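Local coordinates for Serine/threonine-protein phosphatase 2A regulatory subunit B'' subunit alpha (Homo sapiens, PDB 4I5J) that binds calcium through its EF-hand region and, as a regulatory subunit of protein phosphatase 2A, probably steers the catalytic enzyme's substrate choice, activity and location, at residues V64-F69 and D175-L180; S88-T93 and T107-Y112; I133-L138 and R149-I154; D242-A247 and R255-C260. One frame throughout, in Å; residues are numbered along the deposited sequence.

Contact 1 (V64-F69 and D175-L180); sequences VIQRIF and DFVWFL
The indole of Trp178 meets Gln66 at its edge: OE1 lies in the ring plane beside NE1, while CZ2, on the benzo ring next along that edge from NE1, comes within 4.1 Å of Phe69 CB. The Phe69 ring takes Ile65 O at its own edge. This is a helix-helix crossing in the interior of the EF-hand region, joining helix 54-72 to helix 173-184; the short axes pass 9.5 Å apart at -53°. Trp178 NE1 donates to Gln66 OE1 over 3.2 Å, in the carbonyl plane and onto a lone pair. The Gln66 chain bends at chi2 (-33°) and its side chain crosses the indole at about a right angle, amide and ring planes 45° apart. Its NE2 turns to Gln30 OE1 and Thr62 O, which helps fix the amide's flip. Tyr70 and Trp76 also meet the indole with inclined rings. A leucine in place of Trp178 would probably leave Gln66 OE1 without its indole donor and open a gap beside Phe69. Nearer the crossing point, Gln66 CB rests on the Val177 methyl CG1 at 3.8 Å, and that same methyl lies 4.4 Å from Arg67 CG.

Contact 2 (S88-T93 and T107-Y112); sequences SNFLQT and TDYFSY
Asn89 grips two residues of 107-112 at once. Its OD1 accepts from Tyr109 OH at 2.6 Å, the hydroxyl standing nearly along the C=O axis. Its ND2 donates to Asp108 OD2 at 2.7 Å, near its own amide plane but from above the plane of the carboxylate. With chi1 at 66°, CG sits between the backbone N and the carbonyl carbon, turning both ends of the amide toward the loop. Asn89 holds the N-cap position of helix 90-97, but its side chain makes no capping bond; just before it Ser88 OG accepts from Phe90 N, an ST turn, and also bonds to Ile85 O. A water, 2.7 Å from each, donates to Thr93 OG1 and Asp108 OD2. Thr93 OG1 and Thr93 N reach Asn89 O from opposite faces of its plane. Behind these polar groups the edge of Phe90 points at a face of Tyr109 in a T-shaped stack, centroids 5.4 Å apart and planes at 83°. Thr93 CG2 meets the Phe110 ring edge, 3.8 Å from CD1. The contact fastens the start of helix 90-97 to the loop leading into helix 112-125; Phe90 packs on Ile68, and Tyr109 on Thr71 and Val72, of helix 54-72.

Contact 3 (I133-L138 and R149-I154); sequences ISQADL and RIIERI
Gln135 lies along Ile151 and ends over Glu152, and its side chain can be followed outward atom by atom. CB stands 4.5 Å from Ile151 CG2. CG is anti to the backbone N (chi1 -172°) and rests on that same methyl at 3.6 Å. From here the chain runs extended, taking CD over the Glu152 backbone, 4.1 Å from CA. At the tip NE2 settles on carbon: 3.5 Å from Glu152 CA and 3.6 Å from its CB. The two side chains cross obliquely, and the amide nitrogen meets the root of Glu152. A serine at this position would probably uncover Ile151 CG2 and leave the Glu152 backbone without the amide lying against it. The setting is consistent with a paired EF-hand: a short, weakly bonded strand about 133-134 runs antiparallel to 170-171, with Ile133 bonded through its backbone to Met171, and it leads straight into helix 135-138. Ser134 is the N-cap of that helix, its OG accepting from Asp137 N. One turn inward from Gln135, Leu138 brings CD2 to Ile151 CD1 at 4.1 Å and, more loosely, to Ile154 CG2 at 4.4 Å. Phe179 of helix 173-184 touches both Leu138 and Ile154, while Trp195 and Cys198 of helix 189-199 also pack against Ile154.

Contact 4 (D242-A247 and R255-C260); sequences DLVKPA and RDLKRC
A helix-loop-helix turn beside the calcium-binding EF-hand brings the end of helix 233-244 against helix 254-260, with Val244 and Asp256 carrying most of the contact. Val244 spreads its two methyls: CG2 meets Leu257 CD2 at 3.7 Å and the sulfur of Cys260 at 4.0 Å, while CG1 comes to 3.9 Å from Asp256 O. The Cys260 side chain is pressed close, its CB 3.4 Å from Val244 O. With chi1 at 82°, SG is held between its own backbone N and carbonyl carbon, which turns it toward the valine. Past Val244 the chain leaves the helix at Lys245, whose positive phi bends it so that Pro246 and Ala247 run by the Asp256 carboxylate. There the two oxygens divide the work. OD1 takes a weak but straight bond from Ala247 N, 3.3 Å at 172°, while OD2 sits 3.5 Å from Pro246 CB and accepts from Thr253 N, at the start of its own helix. A water lies 2.6 Å from Val244 O and 3.0 Å from Asp256 O, between the two backbones. Leu257 continues the apolar layer to Phe266 and Tyr267 of helix 263-271, and also touches Ile252 and Leu207. Two helices closed round a short loop, set against a neighbouring calcium-binding hand, are consistent with the second half of an EF-hand pair.

Contact 1 is the bridge between contacts 2 and 3, which lie on opposite sides of the chain's centre, their own centres 29 Å apart. Toward contact 2, Arg67 NH2 probably bonds to Thr107 O at 3.0 Å, and Ile68 CD1 packs on Phe90 CE1. Toward contact 3, the other face of helix 173-184 takes over: Phe176 CD1 meets Ile133 CD1 at 3.4 Å. Contact 4 stands apart, its nearest atoms about 11 Å from those of contact 3, and it lies near the calcium site, the Leu257 side chain about 11 Å from the bound ion. Asp200, Asp202, Asp204, Val206 and Glu211 hold that ion.

Contact 1 (V64-F69 and D175-L180)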
# COMPACT_ATOMS: atom_id res chain seq x y z
N VAL A 64 -1.78 11.79 5.01
CA VAL A 64 -3.11 11.86 4.42
C VAL A 64 -2.99 11.89 2.90
O VAL A 64 -3.77 11.24 2.19
CB VAL A 64 -3.90 13.10 4.88
CG1 VAL A 64 -5.24 13.21 4.11
CG2 VAL A 64 -4.14 13.04 6.39
N ILE A 65 -2.02 12.63 2.39
CA ILE A 65 -1.83 12.66 0.95
C ILE A 65 -1.47 11.26 0.41
O ILE A 65 -2.01 10.84 -0.61
CB ILE A 65 -0.84 13.74 0.51
CG1 ILE A 65 -1.42 15.10 0.88
CG2 ILE A 65 -0.56 13.68 -1.00
CD1 ILE A 65 -0.54 16.26 0.56
N GLN A 66 -0.61 10.50 1.10
CA GLN A 66 -0.26 9.17 0.63
C GLN A 66 -1.52 8.33 0.59
O GLN A 66 -1.75 7.61 -0.37
CB GLN A 66 0.80 8.47 1.52
CG GLN A 66 2.15 9.14 1.50
CD GLN A 66 2.45 9.77 0.16
OE1 GLN A 66 2.56 9.07 -0.85
NE2 GLN A 66 2.56 11.08 0.14
N ARG A 67 -2.35 8.47 1.62
CA ARG A 67 -3.59 7.69 1.72
C ARG A 67 -4.58 8.04 0.61
O ARG A 67 -5.28 7.18 0.09
CB ARG A 67 -4.25 7.84 3.09
CG ARG A 67 -3.41 7.23 4.23
CD ARG A 67 -4.21 7.18 5.51
NE ARG A 67 -5.33 6.25 5.41
CZ ARG A 67 -6.29 6.13 6.33
NH1 ARG A 67 -6.27 6.90 7.40
NH2 ARG A 67 -7.28 5.25 6.17
N ILE A 68 -4.63 9.32 0.25
CA ILE A 68 -5.49 9.75 -0.85
C ILE A 68 -5.00 9.05 -2.12
O ILE A 68 -5.77 8.36 -2.80
CB ILE A 68 -5.43 11.30 -1.02
CG1 ILE A 68 -6.27 12.02 0.05
CG2 ILE A 68 -5.95 11.71 -2.40
CD1 ILE A 68 -5.94 13.54 0.20
N PHE A 69 -3.71 9.17 -2.43
CA PHE A 69 -3.20 8.55 -3.65
C PHE A 69 -3.29 7.05 -3.63
O PHE A 69 -3.57 6.42 -4.66
CB PHE A 69 -1.79 9.03 -3.98
CG PHE A 69 -1.78 10.37 -4.65
CD1 PHE A 69 -2.14 11.51 -3.93
CD2 PHE A 69 -1.54 10.48 -6.00
CE1 PHE A 69 -2.19 12.74 -4.56
CE2 PHE A 69 -1.59 11.71 -6.62
CZ PHE A 69 -1.92 12.84 -5.89
N ASP A 175 6.78 6.20 1.26
CA ASP A 175 6.72 4.83 0.78
C ASP A 175 6.44 3.81 1.87
O ASP A 175 5.88 2.74 1.61
CB ASP A 175 8.00 4.50 0.03
CG ASP A 175 7.97 5.04 -1.38
OD1 ASP A 175 6.89 4.98 -2.03
OD2 ASP A 175 9.01 5.53 -1.83
N PHE A 176 6.82 4.12 3.10
CA PHE A 176 6.52 3.25 4.22
C PHE A 176 5.00 3.19 4.43
O PHE A 176 4.46 2.12 4.73
CB PHE A 176 7.21 3.70 5.50
CG PHE A 176 6.83 2.88 6.68
CD1 PHE A 176 7.24 1.56 6.78
CD2 PHE A 176 6.01 3.40 7.66
CE1 PHE A 176 6.88 0.79 7.86
CE2 PHE A 176 5.65 2.63 8.76
CZ PHE A 176 6.08 1.32 8.85
N VAL A 177 4.33 4.33 4.27
CA VAL A 177 2.87 4.37 4.34
C VAL A 177 2.22 3.34 3.42
O VAL A 177 1.33 2.59 3.85
CB VAL A 177 2.31 5.79 4.07
CG1 VAL A 177 0.79 5.79 4.22
CG2 VAL A 177 2.90 6.80 5.08
N TRP A 178 2.68 3.26 2.17
CA TRP A 178 2.14 2.31 1.19
C TRP A 178 2.44 0.89 1.59
O TRP A 178 1.58 0.02 1.51
CB TRP A 178 2.76 2.56 -0.18
CG TRP A 178 2.23 3.79 -0.84
CD1 TRP A 178 2.44 5.08 -0.45
CD2 TRP A 178 1.41 3.86 -2.01
NE1 TRP A 178 1.80 5.95 -1.29
CE2 TRP A 178 1.16 5.23 -2.26
CE3 TRP A 178 0.86 2.91 -2.87
CZ2 TRP A 178 0.40 5.67 -3.34
CZ3 TRP A 178 0.08 3.35 -3.95
CH2 TRP A 178 -0.14 4.72 -4.17
N PHE A 179 3.69 0.64 2.00
CA PHE A 179 4.05 -0.65 2.54
C PHE A 179 3.15 -1.03 3.71
O PHE A 179 2.51 -2.09 3.69
CB PHE A 179 5.51 -0.70 3.01
CG PHE A 179 5.81 -1.92 3.83
CD1 PHE A 179 6.03 -3.14 3.21
CD2 PHE A 179 5.83 -1.85 5.22
CE1 PHE A 179 6.28 -4.28 3.96
CE2 PHE A 179 6.08 -2.99 5.99
CZ PHE A 179 6.31 -4.20 5.36
N LEU A 180 3.10 -0.19 4.74
CA LEU A 180 2.35 -0.54 5.95
C LEU A 180 0.89 -0.88 5.64
O LEU A 180 0.39 -1.92 6.09
CB LEU A 180 2.43 0.57 7.01
CG LEU A 180 1.83 0.28 8.39
CD1 LEU A 180 2.32 1.30 9.42
CD2 LEU A 180 0.32 0.37 8.38

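Contact 2 (S88-T93 and T107-Y112)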
# COMPACT_ATOMS: atom_id res chain seq x y z
N SER A 88 -14.05 7.09 -6.49
CA SER A 88 -13.64 7.02 -5.09
C SER A 88 -14.67 7.68 -4.17
O SER A 88 -15.60 8.32 -4.64
CB SER A 88 -12.30 7.74 -4.91
OG SER A 88 -12.50 9.15 -4.85
N ASN A 89 -14.49 7.55 -2.86
CA ASN A 89 -15.33 8.28 -1.91
C ASN A 89 -14.65 9.53 -1.38
O ASN A 89 -14.98 10.00 -0.29
CB ASN A 89 -15.73 7.37 -0.72
CG ASN A 89 -14.54 6.98 0.15
OD1 ASN A 89 -13.40 7.21 -0.22
ND2 ASN A 89 -14.82 6.41 1.32
N PHE A 90 -13.70 10.09 -2.13
CA PHE A 90 -12.96 11.23 -1.59
C PHE A 90 -13.84 12.48 -1.42
O PHE A 90 -13.83 13.12 -0.38
CB PHE A 90 -11.72 11.59 -2.42
CG PHE A 90 -10.93 12.73 -1.82
CD1 PHE A 90 -10.26 12.56 -0.61
CD2 PHE A 90 -10.87 13.96 -2.45
CE1 PHE A 90 -9.55 13.60 -0.03
CE2 PHE A 90 -10.15 15.00 -1.89
CZ PHE A 90 -9.49 14.83 -0.66
N LEU A 91 -14.60 12.83 -2.45
CA LEU A 91 -15.40 14.04 -2.35
C LEU A 91 -16.45 13.87 -1.28
O LEU A 91 -16.67 14.79 -0.50
CB LEU A 91 -16.00 14.42 -3.70
CG LEU A 91 -14.98 14.85 -4.75
CD1 LEU A 91 -15.66 15.36 -6.01
CD2 LEU A 91 -14.06 15.92 -4.17
N GLN A 92 -17.07 12.70 -1.21
CA GLN A 92 -18.02 12.41 -0.12
C GLN A 92 -17.36 12.52 1.25
O GLN A 92 -17.93 13.05 2.19
CB GLN A 92 -18.64 11.02 -0.26
CG GLN A 92 -19.44 10.60 0.96
CD GLN A 92 -19.62 9.11 1.03
OE1 GLN A 92 -19.06 8.35 0.23
NE2 GLN A 92 -20.39 8.68 2.01
N THR A 93 -16.13 12.03 1.36
CA THR A 93 -15.41 12.13 2.63
C THR A 93 -15.14 13.60 3.00
O THR A 93 -15.15 13.97 4.17
CB THR A 93 -14.08 11.34 2.58
OG1 THR A 93 -14.34 9.95 2.36
CG2 THR A 93 -13.33 11.49 3.89
N THR A 107 -12.44 7.77 9.14
CA THR A 107 -11.46 6.70 9.09
C THR A 107 -10.89 6.52 7.67
O THR A 107 -9.86 5.86 7.50
CB THR A 107 -12.07 5.38 9.60
OG1 THR A 107 -13.27 5.11 8.88
CG2 THR A 107 -12.39 5.48 11.11
N ASP A 108 -11.55 7.07 6.66
CA ASP A 108 -10.92 7.11 5.34
C ASP A 108 -10.08 8.38 5.25
O ASP A 108 -10.58 9.46 5.54
CB ASP A 108 -11.96 7.11 4.22
CG ASP A 108 -12.79 5.84 4.19
OD1 ASP A 108 -12.25 4.75 4.48
OD2 ASP A 108 -13.99 5.94 3.87
N TYR A 109 -8.81 8.21 4.87
CA TYR A 109 -7.87 9.31 4.60
C TYR A 109 -7.41 10.08 5.81
O TYR A 109 -6.21 10.16 6.05
CB TYR A 109 -8.41 10.31 3.56
CG TYR A 109 -9.04 9.67 2.35
CD1 TYR A 109 -10.40 9.74 2.16
CD2 TYR A 109 -8.27 8.96 1.41
CE1 TYR A 109 -11.01 9.16 1.08
CE2 TYR A 109 -8.88 8.34 0.31
CZ TYR A 109 -10.26 8.45 0.17
OH TYR A 109 -10.94 7.90 -0.88
N PHE A 110 -8.35 10.65 6.58
CA PHE A 110 -8.05 11.77 7.47
C PHE A 110 -7.72 11.48 8.92
O PHE A 110 -7.21 12.37 9.61
CB PHE A 110 -9.19 12.79 7.44
CG PHE A 110 -9.25 13.53 6.15
CD1 PHE A 110 -10.14 13.15 5.16
CD2 PHE A 110 -8.39 14.58 5.91
CE1 PHE A 110 -10.17 13.82 3.95
CE2 PHE A 110 -8.43 15.27 4.70
CZ PHE A 110 -9.31 14.88 3.72
N SER A 111 -8.05 10.29 9.39
CA SER A 111 -7.97 9.96 10.81
C SER A 111 -6.62 10.29 11.38
O SER A 111 -5.61 9.89 10.81
CB SER A 111 -8.20 8.48 11.01
OG SER A 111 -7.88 8.09 12.34
N TYR A 112 -6.60 11.02 12.50
CA TYR A 112 -5.34 11.34 13.15
C TYR A 112 -4.77 10.13 13.86
O TYR A 112 -3.56 9.90 13.81
CB TYR A 112 -5.46 12.51 14.16
CG TYR A 112 -4.09 12.94 14.61
CD1 TYR A 112 -3.34 13.81 13.84
CD2 TYR A 112 -3.51 12.39 15.75
CE1 TYR A 112 -2.05 14.18 14.22
CE2 TYR A 112 -2.25 12.74 16.14
CZ TYR A 112 -1.52 13.64 15.37
OH TYR A 112 -0.25 13.99 15.78
O HOH W 1 -15.45 8.15 4.00

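Contact 3 (I133-L138 and R149-I154)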
# COMPACT_ATOMS: atom_id res chain seq x y z
N ILE A 133 14.02 3.84 6.07
CA ILE A 133 14.03 2.49 6.58
C ILE A 133 14.89 1.66 5.66
O ILE A 133 14.73 1.70 4.44
CB ILE A 133 12.61 1.93 6.67
CG1 ILE A 133 11.86 2.64 7.80
CG2 ILE A 133 12.64 0.45 6.97
CD1 ILE A 133 10.44 2.21 7.90
N SER A 134 15.86 0.95 6.25
CA SER A 134 16.71 0.08 5.45
C SER A 134 15.98 -1.24 5.19
O SER A 134 14.99 -1.57 5.84
CB SER A 134 18.02 -0.18 6.19
OG SER A 134 17.75 -0.92 7.36
N GLN A 135 16.48 -1.97 4.20
CA GLN A 135 15.97 -3.28 3.87
C GLN A 135 16.05 -4.23 5.07
O GLN A 135 15.10 -4.96 5.36
CB GLN A 135 16.74 -3.83 2.67
CG GLN A 135 16.20 -5.08 2.12
CD GLN A 135 16.90 -5.51 0.85
OE1 GLN A 135 17.47 -4.67 0.13
NE2 GLN A 135 16.87 -6.81 0.58
N ALA A 136 17.17 -4.19 5.78
CA ALA A 136 17.40 -5.02 6.97
C ALA A 136 16.39 -4.73 8.06
O ALA A 136 15.82 -5.63 8.65
CB ALA A 136 18.82 -4.80 7.51
N ASP A 137 16.19 -3.45 8.36
CA ASP A 137 15.20 -3.09 9.35
C ASP A 137 13.78 -3.49 8.96
O ASP A 137 13.05 -4.04 9.79
CB ASP A 137 15.30 -1.61 9.71
CG ASP A 137 16.60 -1.29 10.44
OD1 ASP A 137 17.12 -2.18 11.17
OD2 ASP A 137 17.13 -0.17 10.27
N LEU A 138 13.40 -3.27 7.70
CA LEU A 138 12.06 -3.66 7.28
C LEU A 138 11.87 -5.17 7.39
O LEU A 138 10.79 -5.64 7.69
CB LEU A 138 11.77 -3.19 5.86
CG LEU A 138 10.28 -3.15 5.50
CD1 LEU A 138 9.58 -2.15 6.39
CD2 LEU A 138 10.06 -2.85 4.00
N ARG A 149 13.04 -12.22 0.32
CA ARG A 149 12.91 -12.09 -1.12
C ARG A 149 11.81 -11.09 -1.51
O ARG A 149 12.00 -10.30 -2.43
CB ARG A 149 12.71 -13.46 -1.78
CG ARG A 149 14.04 -14.17 -2.00
CD ARG A 149 13.89 -15.66 -2.40
NE ARG A 149 15.22 -16.26 -2.54
CZ ARG A 149 15.46 -17.51 -2.94
NH1 ARG A 149 14.46 -18.32 -3.26
NH2 ARG A 149 16.70 -17.94 -3.03
N ILE A 150 10.69 -11.12 -0.81
CA ILE A 150 9.67 -10.11 -1.05
C ILE A 150 10.19 -8.70 -0.63
O ILE A 150 9.97 -7.73 -1.34
CB ILE A 150 8.32 -10.47 -0.38
CG1 ILE A 150 7.16 -9.87 -1.17
CG2 ILE A 150 8.31 -10.13 1.13
CD1 ILE A 150 6.98 -10.50 -2.58
N ILE A 151 10.94 -8.62 0.46
CA ILE A 151 11.46 -7.33 0.92
C ILE A 151 12.45 -6.76 -0.09
O ILE A 151 12.41 -5.58 -0.43
CB ILE A 151 12.14 -7.44 2.32
CG1 ILE A 151 11.12 -7.87 3.39
CG2 ILE A 151 12.82 -6.13 2.70
CD1 ILE A 151 9.98 -6.92 3.62
N GLU A 152 13.32 -7.62 -0.61
CA GLU A 152 14.23 -7.24 -1.68
C GLU A 152 13.45 -6.72 -2.88
O GLU A 152 13.85 -5.74 -3.51
CB GLU A 152 15.11 -8.45 -2.07
CG GLU A 152 16.14 -8.18 -3.15
CD GLU A 152 17.10 -9.35 -3.32
OE1 GLU A 152 17.00 -10.34 -2.56
OE2 GLU A 152 17.96 -9.29 -4.23
N ARG A 153 12.31 -7.34 -3.17
CA ARG A 153 11.46 -6.84 -4.25
C ARG A 153 10.88 -5.46 -3.95
O ARG A 153 10.80 -4.59 -4.82
CB ARG A 153 10.36 -7.86 -4.57
CG ARG A 153 10.88 -9.16 -5.23
CD ARG A 153 11.41 -8.88 -6.62
NE ARG A 153 10.34 -8.32 -7.45
CZ ARG A 153 10.54 -7.45 -8.43
NH1 ARG A 153 11.77 -7.05 -8.74
NH2 ARG A 153 9.51 -6.99 -9.12
N ILE A 154 10.45 -5.26 -2.71
CA ILE A 154 9.97 -3.94 -2.31
C ILE A 154 11.05 -2.88 -2.56
O ILE A 154 10.76 -1.78 -3.02
CB ILE A 154 9.58 -3.94 -0.85
CG1 ILE A 154 8.24 -4.67 -0.66
CG2 ILE A 154 9.51 -2.51 -0.31
CD1 ILE A 154 8.09 -5.26 0.76

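Contact 4 (D242-A247 and R255-C260)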
# COMPACT_ATOMS: atom_id res chain seq x y z
N ASP A 242 -5.81 -24.23 -7.64
CA ASP A 242 -7.20 -24.51 -7.29
C ASP A 242 -7.76 -23.32 -6.51
O ASP A 242 -8.94 -22.96 -6.66
CB ASP A 242 -7.30 -25.79 -6.47
CG ASP A 242 -6.85 -27.02 -7.27
OD1 ASP A 242 -6.87 -26.98 -8.52
OD2 ASP A 242 -6.47 -28.03 -6.64
N LEU A 243 -6.92 -22.67 -5.72
CA LEU A 243 -7.36 -21.51 -4.97
C LEU A 243 -7.75 -20.35 -5.88
O LEU A 243 -8.82 -19.76 -5.71
CB LEU A 243 -6.28 -21.06 -3.99
CG LEU A 243 -6.66 -19.86 -3.13
CD1 LEU A 243 -7.92 -20.16 -2.32
CD2 LEU A 243 -5.51 -19.49 -2.21
N VAL A 244 -6.90 -20.05 -6.86
CA VAL A 244 -7.02 -18.83 -7.65
C VAL A 244 -7.86 -19.02 -8.92
O VAL A 244 -8.50 -18.08 -9.41
CB VAL A 244 -5.61 -18.24 -7.99
CG1 VAL A 244 -5.68 -17.14 -9.04
CG2 VAL A 244 -4.95 -17.71 -6.73
N LYS A 245 -7.88 -20.25 -9.43
CA LYS A 245 -8.50 -20.56 -10.73
C LYS A 245 -8.14 -19.54 -11.82
O LYS A 245 -9.02 -18.92 -12.40
CB LYS A 245 -10.02 -20.64 -10.62
CG LYS A 245 -10.56 -21.34 -9.36
CD LYS A 245 -10.62 -22.83 -9.52
CE LYS A 245 -11.57 -23.45 -8.50
NZ LYS A 245 -11.18 -23.10 -7.12
N PRO A 246 -6.85 -19.38 -12.11
CA PRO A 246 -6.52 -18.40 -13.15
C PRO A 246 -6.93 -18.86 -14.55
O PRO A 246 -7.09 -20.06 -14.78
CB PRO A 246 -4.99 -18.31 -13.06
CG PRO A 246 -4.58 -19.67 -12.61
CD PRO A 246 -5.66 -20.12 -11.65
N ALA A 247 -7.10 -17.92 -15.47
CA ALA A 247 -7.37 -18.27 -16.86
C ALA A 247 -6.27 -19.20 -17.37
O ALA A 247 -6.54 -20.31 -17.82
CB ALA A 247 -7.44 -17.02 -17.70
N ARG A 255 -5.77 -9.44 -12.63
CA ARG A 255 -7.18 -9.73 -12.79
C ARG A 255 -7.56 -11.09 -12.17
O ARG A 255 -8.58 -11.17 -11.47
CB ARG A 255 -7.55 -9.69 -14.27
CG ARG A 255 -9.04 -9.60 -14.54
CD ARG A 255 -9.31 -9.52 -16.05
NE ARG A 255 -10.63 -8.96 -16.33
CZ ARG A 255 -11.76 -9.67 -16.36
NH1 ARG A 255 -11.73 -10.98 -16.14
NH2 ARG A 255 -12.91 -9.07 -16.61
N ASP A 256 -6.77 -12.14 -12.40
CA ASP A 256 -7.08 -13.45 -11.81
C ASP A 256 -7.05 -13.37 -10.28
O ASP A 256 -7.90 -13.95 -9.60
CB ASP A 256 -6.07 -14.53 -12.23
CG ASP A 256 -6.06 -14.80 -13.72
OD1 ASP A 256 -7.13 -14.78 -14.38
OD2 ASP A 256 -4.96 -15.03 -14.24
N LEU A 257 -6.08 -12.64 -9.75
CA LEU A 257 -5.93 -12.55 -8.29
C LEU A 257 -7.03 -11.69 -7.63
O LEU A 257 -7.50 -12.05 -6.55
CB LEU A 257 -4.51 -12.11 -7.90
CG LEU A 257 -3.47 -13.25 -8.03
CD1 LEU A 257 -2.01 -12.75 -8.10
CD2 LEU A 257 -3.64 -14.26 -6.88
N LYS A 258 -7.44 -10.59 -8.26
CA LYS A 258 -8.58 -9.81 -7.76
C LYS A 258 -9.88 -10.62 -7.88
O LYS A 258 -10.69 -10.62 -6.97
CB LYS A 258 -8.75 -8.49 -8.52
CG LYS A 258 -7.64 -7.48 -8.32
CD LYS A 258 -7.81 -6.28 -9.25
CE LYS A 258 -6.87 -5.15 -8.87
NZ LYS A 258 -7.03 -3.94 -9.73
N ARG A 259 -10.06 -11.32 -9.01
CA ARG A 259 -11.30 -12.06 -9.24
C ARG A 259 -11.51 -13.20 -8.25
O ARG A 259 -12.63 -13.45 -7.82
CB ARG A 259 -11.37 -12.61 -10.67
CG ARG A 259 -11.69 -11.57 -11.74
CD ARG A 259 -11.58 -12.17 -13.14
NE ARG A 259 -12.54 -13.25 -13.36
CZ ARG A 259 -13.80 -13.06 -13.77
NH1 ARG A 259 -14.24 -11.83 -13.99
NH2 ARG A 259 -14.61 -14.09 -13.94
N CYS A 260 -10.44 -13.88 -7.87
CA CYS A 260 -10.57 -15.06 -7.02
C CYS A 260 -10.98 -14.70 -5.61
O CYS A 260 -11.45 -15.55 -4.86
CB CYS A 260 -9.27 -15.87 -7.00
SG CYS A 260 -8.01 -15.27 -5.84
O HOH W 2 -9.34 -16.13 -10.97